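Local coordinates for reducing end xylose-releasing exo-oligoxylanase (Bacillus halodurans, PDB 1WU4), which hydrolyses xylooligosaccharides of three or more units, releasing xylose from the reducing end with inversion of anomeric configuration, at residues Leu137-His142 with Ser208-Glu213; Gly129-Ala134 with His202-Phe207; Ile91-Met96 with Gln150-Ser155. The protein carries 1 engineered substitution. All blocks are in the same frame, centred on the assembly; numbering follows the deposited sequence.

Contact 1 of 3, residues Leu137-His142 with Ser208-Glu213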
loop_
_atom_site.group_PDB
_atom_site.type_symbol
_atom_site.label_atom_id
_atom_site.label_comp_id
_atom_site.label_asym_id
_atom_site.label_seq_id
_atom_site.Cartn_x
_atom_site.Cartn_y
_atom_site.Cartn_z
ATOM N N LEU A 137 -0.199 -10.536 -7.626
ATOM C CA LEU A 137 -0.427 -11.635 -8.559
ATOM C C LEU A 137 0.772 -11.825 -9.492
ATOM O O LEU A 137 1.146 -12.960 -9.792
ATOM C CB LEU A 137 -1.705 -11.388 -9.365
ATOM C CG LEU A 137 -3.010 -11.575 -8.581
ATOM C CD1 LEU A 137 -4.162 -10.942 -9.339
ATOM C CD2 LEU A 137 -3.271 -13.058 -8.352
ATOM N N PHE A 138 1.378 -10.733 -9.960
ATOM C CA PHE A 138 2.555 -10.864 -10.819
ATOM C C PHE A 138 3.666 -11.530 -10.009
ATOM O O PHE A 138 4.358 -12.417 -10.502
ATOM C CB PHE A 138 3.058 -9.502 -11.321
ATOM C CG PHE A 138 2.303 -8.958 -12.508
ATOM C CD1 PHE A 138 2.146 -9.718 -13.668
ATOM C CD2 PHE A 138 1.781 -7.670 -12.479
ATOM C CE1 PHE A 138 1.481 -9.196 -14.778
ATOM C CE2 PHE A 138 1.115 -7.140 -13.584
ATOM C CZ PHE A 138 0.964 -7.905 -14.735
ATOM N N PHE A 139 3.843 -11.095 -8.763
ATOM C CA PHE A 139 4.877 -11.681 -7.914
ATOM C C PHE A 139 4.606 -13.168 -7.673
ATOM O O PHE A 139 5.531 -13.981 -7.685
ATOM C CB PHE A 139 4.965 -10.950 -6.567
ATOM C CG PHE A 139 5.595 -9.576 -6.644
ATOM C CD1 PHE A 139 6.260 -9.142 -7.788
ATOM C CD2 PHE A 139 5.548 -8.731 -5.540
ATOM C CE1 PHE A 139 6.871 -7.881 -7.824
ATOM C CE2 PHE A 139 6.155 -7.475 -5.566
ATOM C CZ PHE A 139 6.818 -7.049 -6.709
ATOM N N ALA A 140 3.339 -13.521 -7.460
ATOM C CA ALA A 140 2.970 -14.915 -7.234
ATOM C C ALA A 140 3.330 -15.747 -8.464
ATOM O O ALA A 140 3.887 -16.838 -8.356
ATOM C CB ALA A 140 1.477 -15.020 -6.950
ATOM N N SER A 141 3.001 -15.228 -9.641
ATOM C CA SER A 141 3.308 -15.924 -10.883
ATOM C C SER A 141 4.808 -16.163 -11.005
ATOM O O SER A 141 5.251 -17.248 -11.381
ATOM C CB SER A 141 2.829 -15.100 -12.080
ATOM O OG SER A 141 3.187 -15.723 -13.305
ATOM N N HIS A 142 5.589 -15.139 -10.680
ATOM C CA HIS A 142 7.038 -15.226 -10.786
ATOM C C HIS A 142 7.693 -16.155 -9.769
ATOM O O HIS A 142 8.672 -16.834 -10.087
ATOM C CB HIS A 142 7.628 -13.818 -10.701
ATOM C CG HIS A 142 7.100 -12.892 -11.752
ATOM N ND1 HIS A 142 7.273 -11.525 -11.704
ATOM C CD2 HIS A 142 6.384 -13.141 -12.874
ATOM C CE1 HIS A 142 6.682 -10.972 -12.747
ATOM N NE2 HIS A 142 6.134 -11.930 -13.474
ATOM N N SER A 208 4.668 -1.551 -16.339
ATOM C CA SER A 208 5.135 -1.174 -17.673
ATOM C C SER A 208 5.982 -2.276 -18.302
ATOM O O SER A 208 6.280 -2.232 -19.497
ATOM C CB SER A 208 5.934 0.140 -17.627
ATOM O OG SER A 208 7.283 -0.057 -17.229
ATOM N N LEU A 209 6.360 -3.266 -17.499
ATOM C CA LEU A 209 7.160 -4.383 -17.988
ATOM C C LEU A 209 6.335 -5.656 -18.125
ATOM O O LEU A 209 6.611 -6.486 -18.995
ATOM C CB LEU A 209 8.321 -4.672 -17.029
ATOM C CG LEU A 209 9.308 -3.547 -16.720
ATOM C CD1 LEU A 209 10.312 -4.025 -15.682
ATOM C CD2 LEU A 209 10.015 -3.119 -17.999
ATOM N N TRP A 210 5.314 -5.799 -17.286
ATOM C CA TRP A 210 4.517 -7.022 -17.267
ATOM C C TRP A 210 3.052 -6.976 -17.685
ATOM O O TRP A 210 2.441 -8.026 -17.886
ATOM C CB TRP A 210 4.616 -7.654 -15.874
ATOM C CG TRP A 210 6.033 -7.803 -15.385
ATOM C CD1 TRP A 210 7.140 -8.061 -16.144
ATOM C CD2 TRP A 210 6.484 -7.751 -14.025
ATOM N NE1 TRP A 210 8.250 -8.176 -15.342
ATOM C CE2 TRP A 210 7.876 -7.991 -14.038
ATOM C CE3 TRP A 210 5.847 -7.530 -12.796
ATOM C CZ2 TRP A 210 8.644 -8.016 -12.868
ATOM C CZ3 TRP A 210 6.611 -7.556 -11.633
ATOM C CH2 TRP A 210 7.996 -7.797 -11.680
ATOM N N ALA A 211 2.470 -5.791 -17.802
ATOM C CA ALA A 211 1.070 -5.705 -18.206
ATOM C C ALA A 211 0.944 -6.024 -19.693
ATOM O O ALA A 211 1.946 -6.279 -20.365
ATOM C CB ALA A 211 0.527 -4.307 -17.925
ATOM N N ASN A 212 -0.282 -6.033 -20.211
ATOM C CA ASN A 212 -0.457 -6.288 -21.637
ATOM C C ASN A 212 0.414 -5.263 -22.363
ATOM O O ASN A 212 0.463 -4.095 -21.975
ATOM C CB ASN A 212 -1.920 -6.122 -22.055
ATOM C CG ASN A 212 -2.801 -7.248 -21.551
ATOM O OD1 ASN A 212 -2.343 -8.377 -21.374
ATOM N ND2 ASN A 212 -4.077 -6.951 -21.337
ATOM N N GLU A 213 1.093 -5.695 -23.418
ATOM C CA GLU A 213 1.982 -4.796 -24.146
ATOM C C GLU A 213 1.334 -3.505 -24.624
ATOM O O GLU A 213 1.982 -2.460 -24.641
ATOM C CB GLU A 213 2.621 -5.525 -25.333
ATOM C CG GLU A 213 3.589 -6.619 -24.914
ATOM C CD GLU A 213 4.474 -7.093 -26.050
ATOM O OE1 GLU A 213 5.312 -6.296 -26.532
ATOM O OE2 GLU A 213 4.332 -8.262 -26.463
#
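W210, the last helical residue of 201-210, lays its indole among three rings of helix 127-144: F138, F139 and H142. H142 meets the indole face closely. The imidazole comes edge first onto one indole face, the two planes at 84°, and its CE1 stands 3.2 Å above the plane of the W210 six-membered ring, over its centre. ND1, next to CE1 in the ring, hydrogen-bonds to the backbone O of W379, which helps fix the turn of the imidazole. Its chi1 of -58° sets CG anti to the carbonyl carbon, and the ring then lies over its own helix, above F138 O. F138 meets the base of the tryptophan. W210 CB rests over the phenyl face, 3.8 Å from the ring centroid, and W210 O lies 3.5 Å from F138 CE1. F139 reaches the indole at its edge, with CE1 in the indole plane and 3.8 Å from W210 CZ3. With an alanine at W210 the CB on the F138 face would remain, but the indole's place beside F138 CB and F139 CE1 would probably be left as a gap, and H142 CE1 would lose the face it abuts. The F138 and F139 side is buried, and F138 also packs on A158 and L162 of helix 154-167. The H142 and W210 side is partly exposed but still closely packed, with P381 against both. No hydrogen bond joins the two segments. F138, H142 and W210 form an aromatic cluster, here joining two helices of the (alpha/alpha)6 barrel of family 8 glycoside hydrolases.

Contact 2 of 3, residues Gly129-Ala134 with His202-Phe207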
loop_
_atom_site.group_PDB
_atom_site.type_symbol
_atom_site.label_atom_id
_atom_site.label_comp_id
_atom_site.label_asym_id
_atom_site.label_seq_id
_atom_site.Cartn_x
_atom_site.Cartn_y
_atom_site.Cartn_z
ATOM N N GLY A 129 -6.777 -1.214 -3.785
ATOM C CA GLY A 129 -6.851 -2.656 -3.635
ATOM C C GLY A 129 -6.462 -3.299 -4.958
ATOM O O GLY A 129 -5.595 -4.169 -5.014
ATOM N N GLU A 130 -7.097 -2.855 -6.038
ATOM C CA GLU A 130 -6.801 -3.400 -7.359
ATOM C C GLU A 130 -5.315 -3.361 -7.716
ATOM O O GLU A 130 -4.771 -4.341 -8.218
ATOM C CB GLU A 130 -7.599 -2.657 -8.442
ATOM C CG GLU A 130 -8.945 -3.292 -8.808
ATOM C CD GLU A 130 -10.018 -3.116 -7.747
ATOM O OE1 GLU A 130 -11.147 -3.608 -7.970
ATOM O OE2 GLU A 130 -9.746 -2.491 -6.700
ATOM N N GLU A 131 -4.645 -2.239 -7.471
ATOM C CA GLU A 131 -3.236 -2.171 -7.833
ATOM C C GLU A 131 -2.363 -3.114 -7.010
ATOM O O GLU A 131 -1.389 -3.658 -7.528
ATOM C CB GLU A 131 -2.719 -0.728 -7.769
ATOM C CG GLU A 131 -2.820 -0.046 -6.424
ATOM C CD GLU A 131 -2.454 1.428 -6.496
ATOM O OE1 GLU A 131 -1.803 1.842 -7.478
ATOM O OE2 GLU A 131 -2.812 2.174 -5.561
ATOM N N TYR A 132 -2.704 -3.326 -5.740
ATOM C CA TYR A 132 -1.936 -4.265 -4.925
ATOM C C TYR A 132 -2.247 -5.694 -5.387
ATOM O O TYR A 132 -1.350 -6.533 -5.432
ATOM C CB TYR A 132 -2.259 -4.105 -3.435
ATOM C CG TYR A 132 -1.266 -3.244 -2.678
ATOM C CD1 TYR A 132 -0.179 -3.816 -2.016
ATOM C CD2 TYR A 132 -1.408 -1.857 -2.632
ATOM C CE1 TYR A 132 0.741 -3.023 -1.321
ATOM C CE2 TYR A 132 -0.495 -1.059 -1.946
ATOM C CZ TYR A 132 0.573 -1.649 -1.294
ATOM O OH TYR A 132 1.478 -0.864 -0.615
ATOM N N PHE A 133 -3.506 -5.973 -5.735
ATOM C CA PHE A 133 -3.857 -7.312 -6.222
ATOM C C PHE A 133 -3.001 -7.634 -7.445
ATOM O O PHE A 133 -2.391 -8.698 -7.534
ATOM C CB PHE A 133 -5.332 -7.399 -6.659
ATOM C CG PHE A 133 -6.321 -7.515 -5.527
ATOM C CD1 PHE A 133 -6.111 -8.397 -4.472
ATOM C CD2 PHE A 133 -7.496 -6.771 -5.550
ATOM C CE1 PHE A 133 -7.061 -8.534 -3.455
ATOM C CE2 PHE A 133 -8.450 -6.902 -4.542
ATOM C CZ PHE A 133 -8.231 -7.783 -3.494
ATOM N N ALA A 134 -2.964 -6.700 -8.392
ATOM C CA ALA A 134 -2.212 -6.896 -9.622
ATOM C C ALA A 134 -0.735 -7.185 -9.397
ATOM O O ALA A 134 -0.206 -8.154 -9.941
ATOM C CB ALA A 134 -2.379 -5.687 -10.536
ATOM N N HIS A 202 6.327 3.095 -8.289
ATOM C CA HIS A 202 7.179 1.915 -8.336
ATOM C C HIS A 202 6.401 0.684 -8.805
ATOM O O HIS A 202 6.967 -0.204 -9.440
ATOM C CB HIS A 202 7.853 1.676 -6.972
ATOM C CG HIS A 202 6.930 1.785 -5.798
ATOM N ND1 HIS A 202 6.134 2.887 -5.575
ATOM C CD2 HIS A 202 6.704 0.941 -4.762
ATOM C CE1 HIS A 202 5.458 2.719 -4.450
ATOM N NE2 HIS A 202 5.786 1.548 -3.937
ATOM N N PHE A 203 5.107 0.632 -8.503
ATOM C CA PHE A 203 4.271 -0.478 -8.957
ATOM C C PHE A 203 4.049 -0.318 -10.462
ATOM O O PHE A 203 4.144 -1.283 -11.223
ATOM C CB PHE A 203 2.906 -0.458 -8.257
ATOM C CG PHE A 203 2.891 -1.093 -6.889
ATOM C CD1 PHE A 203 3.929 -0.884 -5.983
ATOM C CD2 PHE A 203 1.807 -1.871 -6.490
ATOM C CE1 PHE A 203 3.887 -1.439 -4.699
ATOM C CE2 PHE A 203 1.753 -2.427 -5.212
ATOM C CZ PHE A 203 2.793 -2.213 -4.315
ATOM N N TYR A 204 3.764 0.908 -10.894
ATOM C CA TYR A 204 3.503 1.164 -12.309
ATOM C C TYR A 204 4.724 0.887 -13.182
ATOM O O TYR A 204 4.583 0.474 -14.331
ATOM C CB TYR A 204 3.003 2.601 -12.512
ATOM C CG TYR A 204 1.926 3.023 -11.530
ATOM C CD1 TYR A 204 1.089 2.079 -10.922
ATOM C CD2 TYR A 204 1.787 4.356 -11.155
ATOM C CE1 TYR A 204 0.161 2.454 -9.956
ATOM C CE2 TYR A 204 0.857 4.743 -10.191
ATOM C CZ TYR A 204 0.053 3.783 -9.590
ATOM O OH TYR A 204 -0.809 4.152 -8.583
ATOM N N GLU A 205 5.919 1.112 -12.644
ATOM C CA GLU A 205 7.143 0.835 -13.394
ATOM C C GLU A 205 7.153 -0.650 -13.746
ATOM O O GLU A 205 7.512 -1.045 -14.855
ATOM C CB GLU A 205 8.374 1.156 -12.543
ATOM C CG GLU A 205 8.519 2.620 -12.185
ATOM C CD GLU A 205 9.199 3.423 -13.271
ATOM O OE1 GLU A 205 8.880 3.218 -14.462
ATOM O OE2 GLU A 205 10.049 4.269 -12.927
ATOM N N LEU A 206 6.758 -1.479 -12.787
ATOM C CA LEU A 206 6.728 -2.913 -13.020
ATOM C C LEU A 206 5.583 -3.276 -13.963
ATOM O O LEU A 206 5.727 -4.166 -14.801
ATOM C CB LEU A 206 6.621 -3.657 -11.686
ATOM C CG LEU A 206 7.846 -3.429 -10.788
ATOM C CD1 LEU A 206 7.613 -4.046 -9.420
ATOM C CD2 LEU A 206 9.089 -4.022 -11.445
ATOM N N PHE A 207 4.453 -2.582 -13.850
ATOM C CA PHE A 207 3.343 -2.855 -14.754
ATOM C C PHE A 207 3.781 -2.533 -16.185
ATOM O O PHE A 207 3.333 -3.171 -17.137
ATOM C CB PHE A 207 2.115 -2.003 -14.409
ATOM C CG PHE A 207 1.490 -2.314 -13.071
ATOM C CD1 PHE A 207 1.813 -3.475 -12.362
ATOM C CD2 PHE A 207 0.550 -1.444 -12.530
ATOM C CE1 PHE A 207 1.201 -3.754 -11.131
ATOM C CE2 PHE A 207 -0.064 -1.715 -11.308
ATOM C CZ PHE A 207 0.264 -2.873 -10.607
#
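F203 and Y132 meet as an edge-to-face pair between two helices whose axes pass 10.8 Å apart at 50°. F203 can be followed outward. From CB, chi1 of -83° turns CG away from the carbonyl carbon and sends the ring towards helix 127-144. CD1 lies over the imidazole of its own neighbour H202. CD2 faces E131 O, which sits in the phenyl plane 3.8 Å away. CE2 stands over the centre of the Y132 ring. CZ, the tip, comes 3.7 Å from Y132 CE1. The planes make an angle of 62°.

The polar link lies beside this pair. Y204 OH donates to E131 OE1 at 2.7 Å, on the syn lone pair of the carboxylate. Carboxylate and phenol ring are nearly coplanar, 17° apart. L200 N also bonds to the Y204 hydroxyl, so this buried oxygen has two partners. Further along, F207 puts its CZ 3.9 Å from A134 CB, and the same atom points at E131 O, which thus meets the edges of two phenyl rings.

All six touching residues are buried. The Y132 side chain is about 7 Å from that of E70, the probable proton donor. The contact therefore belongs to the aromatic core next to the catalytic centre of the (alpha/alpha)6 barrel, where helices 127-144 and 201-210 pack together.

Contact 3 of 3, residues Ile91-Met96 with Gln150-Ser155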
loop_
_atom_site.group_PDB
_atom_site.type_symbol
_atom_site.label_atom_id
_atom_site.label_comp_id
_atom_site.label_asym_id
_atom_site.label_seq_id
_atom_site.Cartn_x
_atom_site.Cartn_y
_atom_site.Cartn_z
ATOM N N ILE A 91 -6.490 -16.419 0.493
ATOM C CA ILE A 91 -6.982 -15.047 0.416
ATOM C C ILE A 91 -7.508 -14.703 -0.979
ATOM O O ILE A 91 -8.594 -14.136 -1.121
ATOM C CB ILE A 91 -5.865 -14.042 0.792
ATOM C CG1 ILE A 91 -5.451 -14.247 2.253
ATOM C CG2 ILE A 91 -6.348 -12.613 0.568
ATOM C CD1 ILE A 91 -4.231 -13.439 2.666
ATOM N N TRP A 92 -6.738 -15.044 -2.006
ATOM C CA TRP A 92 -7.137 -14.759 -3.380
ATOM C C TRP A 92 -8.424 -15.512 -3.729
ATOM O O TRP A 92 -9.295 -14.984 -4.416
ATOM C CB TRP A 92 -6.003 -15.151 -4.331
ATOM C CG TRP A 92 -6.292 -14.946 -5.791
ATOM C CD1 TRP A 92 -6.080 -15.849 -6.791
ATOM C CD2 TRP A 92 -6.809 -13.762 -6.423
ATOM N NE1 TRP A 92 -6.428 -15.307 -8.004
ATOM C CE2 TRP A 92 -6.878 -14.028 -7.809
ATOM C CE3 TRP A 92 -7.216 -12.504 -5.956
ATOM C CZ2 TRP A 92 -7.339 -13.085 -8.735
ATOM C CZ3 TRP A 92 -7.676 -11.564 -6.880
ATOM C CH2 TRP A 92 -7.733 -11.864 -8.254
ATOM N N ASN A 93 -8.545 -16.743 -3.242
ATOM C CA ASN A 93 -9.736 -17.539 -3.505
ATOM C C ASN A 93 -10.966 -16.865 -2.890
ATOM O O ASN A 93 -12.011 -16.760 -3.534
ATOM C CB ASN A 93 -9.556 -18.953 -2.943
ATOM C CG ASN A 93 -10.654 -19.900 -3.387
ATOM O OD1 ASN A 93 -11.069 -19.888 -4.548
ATOM N ND2 ASN A 93 -11.120 -20.738 -2.467
ATOM N N TRP A 94 -10.838 -16.397 -1.650
ATOM C CA TRP A 94 -11.943 -15.727 -0.969
ATOM C C TRP A 94 -12.307 -14.461 -1.740
ATOM O O TRP A 94 -13.481 -14.143 -1.931
ATOM C CB TRP A 94 -11.533 -15.346 0.457
ATOM C CG TRP A 94 -12.679 -15.095 1.409
ATOM C CD1 TRP A 94 -13.202 -15.984 2.308
ATOM C CD2 TRP A 94 -13.408 -13.870 1.592
ATOM N NE1 TRP A 94 -14.200 -15.390 3.041
ATOM C CE2 TRP A 94 -14.349 -14.094 2.624
ATOM C CE3 TRP A 94 -13.357 -12.605 0.986
ATOM C CZ2 TRP A 94 -15.231 -13.101 3.065
ATOM C CZ3 TRP A 94 -14.237 -11.615 1.427
ATOM C CH2 TRP A 94 -15.161 -11.872 2.459
ATOM N N THR A 95 -11.278 -13.739 -2.175
ATOM C CA THR A 95 -11.450 -12.502 -2.923
ATOM C C THR A 95 -12.240 -12.712 -4.212
ATOM O O THR A 95 -13.196 -11.987 -4.491
ATOM C CB THR A 95 -10.076 -11.891 -3.265
ATOM O OG1 THR A 95 -9.368 -11.609 -2.053
ATOM C CG2 THR A 95 -10.242 -10.604 -4.060
ATOM N N MET A 96 -11.836 -13.700 -5.001
ATOM C CA MET A 96 -12.521 -13.981 -6.255
ATOM C C MET A 96 -13.933 -14.513 -6.045
ATOM O O MET A 96 -14.842 -14.208 -6.814
ATOM C CB MET A 96 -11.713 -14.984 -7.081
ATOM C CG MET A 96 -10.548 -14.364 -7.840
ATOM S SD MET A 96 -11.099 -13.071 -8.976
ATOM C CE MET A 96 -12.247 -13.981 -9.983
ATOM N N GLN A 150 -8.205 -21.979 -12.689
ATOM C CA GLN A 150 -8.516 -20.604 -12.338
ATOM C C GLN A 150 -9.160 -20.568 -10.957
ATOM O O GLN A 150 -9.781 -21.540 -10.526
ATOM C CB GLN A 150 -9.447 -20.012 -13.397
ATOM C CG GLN A 150 -8.767 -19.862 -14.753
ATOM C CD GLN A 150 -9.710 -19.429 -15.855
ATOM O OE1 GLN A 150 -10.649 -18.669 -15.624
ATOM N NE2 GLN A 150 -9.449 -19.895 -17.071
ATOM N N PRO A 151 -9.035 -19.438 -10.244
ATOM C CA PRO A 151 -8.344 -18.204 -10.635
ATOM C C PRO A 151 -6.860 -18.175 -10.274
ATOM O O PRO A 151 -6.281 -17.101 -10.106
ATOM C CB PRO A 151 -9.119 -17.146 -9.872
ATOM C CG PRO A 151 -9.344 -17.838 -8.559
ATOM C CD PRO A 151 -9.768 -19.241 -8.978
ATOM N N PHE A 152 -6.239 -19.342 -10.171
ATOM C CA PHE A 152 -4.837 -19.401 -9.791
ATOM C C PHE A 152 -3.840 -19.215 -10.931
ATOM O O PHE A 152 -2.643 -19.449 -10.763
ATOM C CB PHE A 152 -4.589 -20.696 -9.019
ATOM C CG PHE A 152 -5.453 -20.822 -7.797
ATOM C CD1 PHE A 152 -5.259 -19.984 -6.702
ATOM C CD2 PHE A 152 -6.503 -21.733 -7.764
ATOM C CE1 PHE A 152 -6.102 -20.048 -5.596
ATOM C CE2 PHE A 152 -7.353 -21.805 -6.661
ATOM C CZ PHE A 152 -7.153 -20.962 -5.575
ATOM N N ASN A 153 -4.341 -18.786 -12.088
ATOM C CA ASN A 153 -3.487 -18.498 -13.236
ATOM C C ASN A 153 -3.134 -17.022 -13.031
ATOM O O ASN A 153 -3.590 -16.130 -13.753
ATOM C CB ASN A 153 -4.248 -18.745 -14.551
ATOM C CG ASN A 153 -5.611 -18.073 -14.592
ATOM O OD1 ASN A 153 -6.306 -17.969 -13.581
ATOM N ND2 ASN A 153 -6.011 -17.635 -15.782
ATOM N N TYR A 154 -2.312 -16.806 -12.007
ATOM C CA TYR A 154 -1.882 -15.486 -11.547
ATOM C C TYR A 154 -1.589 -14.381 -12.557
ATOM O O TYR A 154 -2.236 -13.334 -12.524
ATOM C CB TYR A 154 -0.663 -15.625 -10.631
ATOM C CG TYR A 154 -0.787 -16.681 -9.555
ATOM C CD1 TYR A 154 -1.813 -16.638 -8.607
ATOM C CD2 TYR A 154 0.140 -17.716 -9.476
ATOM C CE1 TYR A 154 -1.907 -17.610 -7.602
ATOM C CE2 TYR A 154 0.056 -18.688 -8.484
ATOM C CZ TYR A 154 -0.964 -18.630 -7.551
ATOM O OH TYR A 154 -1.031 -19.592 -6.568
ATOM N N SER A 155 -0.615 -14.594 -13.437
ATOM C CA SER A 155 -0.255 -13.552 -14.397
ATOM C C SER A 155 -1.394 -13.153 -15.329
ATOM O O SER A 155 -1.514 -11.982 -15.691
ATOM C CB SER A 155 0.974 -13.965 -15.216
ATOM O OG SER A 155 0.663 -14.979 -16.151
#
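P151, joined to Q150 by a cis peptide bond, lies against W92 and M96 of helix 85-99, where a loop passes the helix just before helix 154-167 begins; the CA atoms of N93 and P151 are 7.3 Å apart. One hydrogen bond crosses the contact. W92 NE1 donates to P151 O at 2.8 Å, with an angle of 160° at the hydrogen. The oxygen is in the indole plane, but the donor stands well above the carbonyl plane, so the bond does not follow a lone pair. With CG anti to the backbone N, chi1 178°, the tryptophan reaches out from its helix and offers its N-H edge to the loop.

M96 packs on the indole from one face: its CG lies over the rim and also touches P151 CB at 3.7 Å. The two side chains run alongside each other, pointing opposite ways. F152 makes looser contacts, its CZ 4.1 Å from N93 CB and its CD1 4.2 Å from W92 CD1. The N93 amide turns to another partner, with ND2 bonded to D55 O. After F152 the chain makes an inverse gamma turn centred on N153 and enters the helix at Y154, whose OH bonds to D89 and K85 of helix 85-99.

The contact lies near the surface, far from the probable catalytic residues. Behind it, W92 packs on M76 of helix 69-81 and L137 of helix 127-144, while strand 56-59 meets helix 85-99 through I91, N93 and W94.

In the fold
From the N terminus, helix 85-99 comes first, and contact 3 closes a loop of 53 residues back onto it. Helix 127-144 lies within that loop. It then sends out both other closures: 129-134 to 202-207 in contact 2, and 137-142 to 208-213 in contact 1. Each loop crosses the other two, and none lies wholly within another. Contacts 1 and 2 share the same two helices and touch through F138 and F207. L137 packs on W92, and F133 on T95, so contact 3 meets both. Together they tie helices 85-99, 127-144, 154-167 and 201-210 to one another within the barrel.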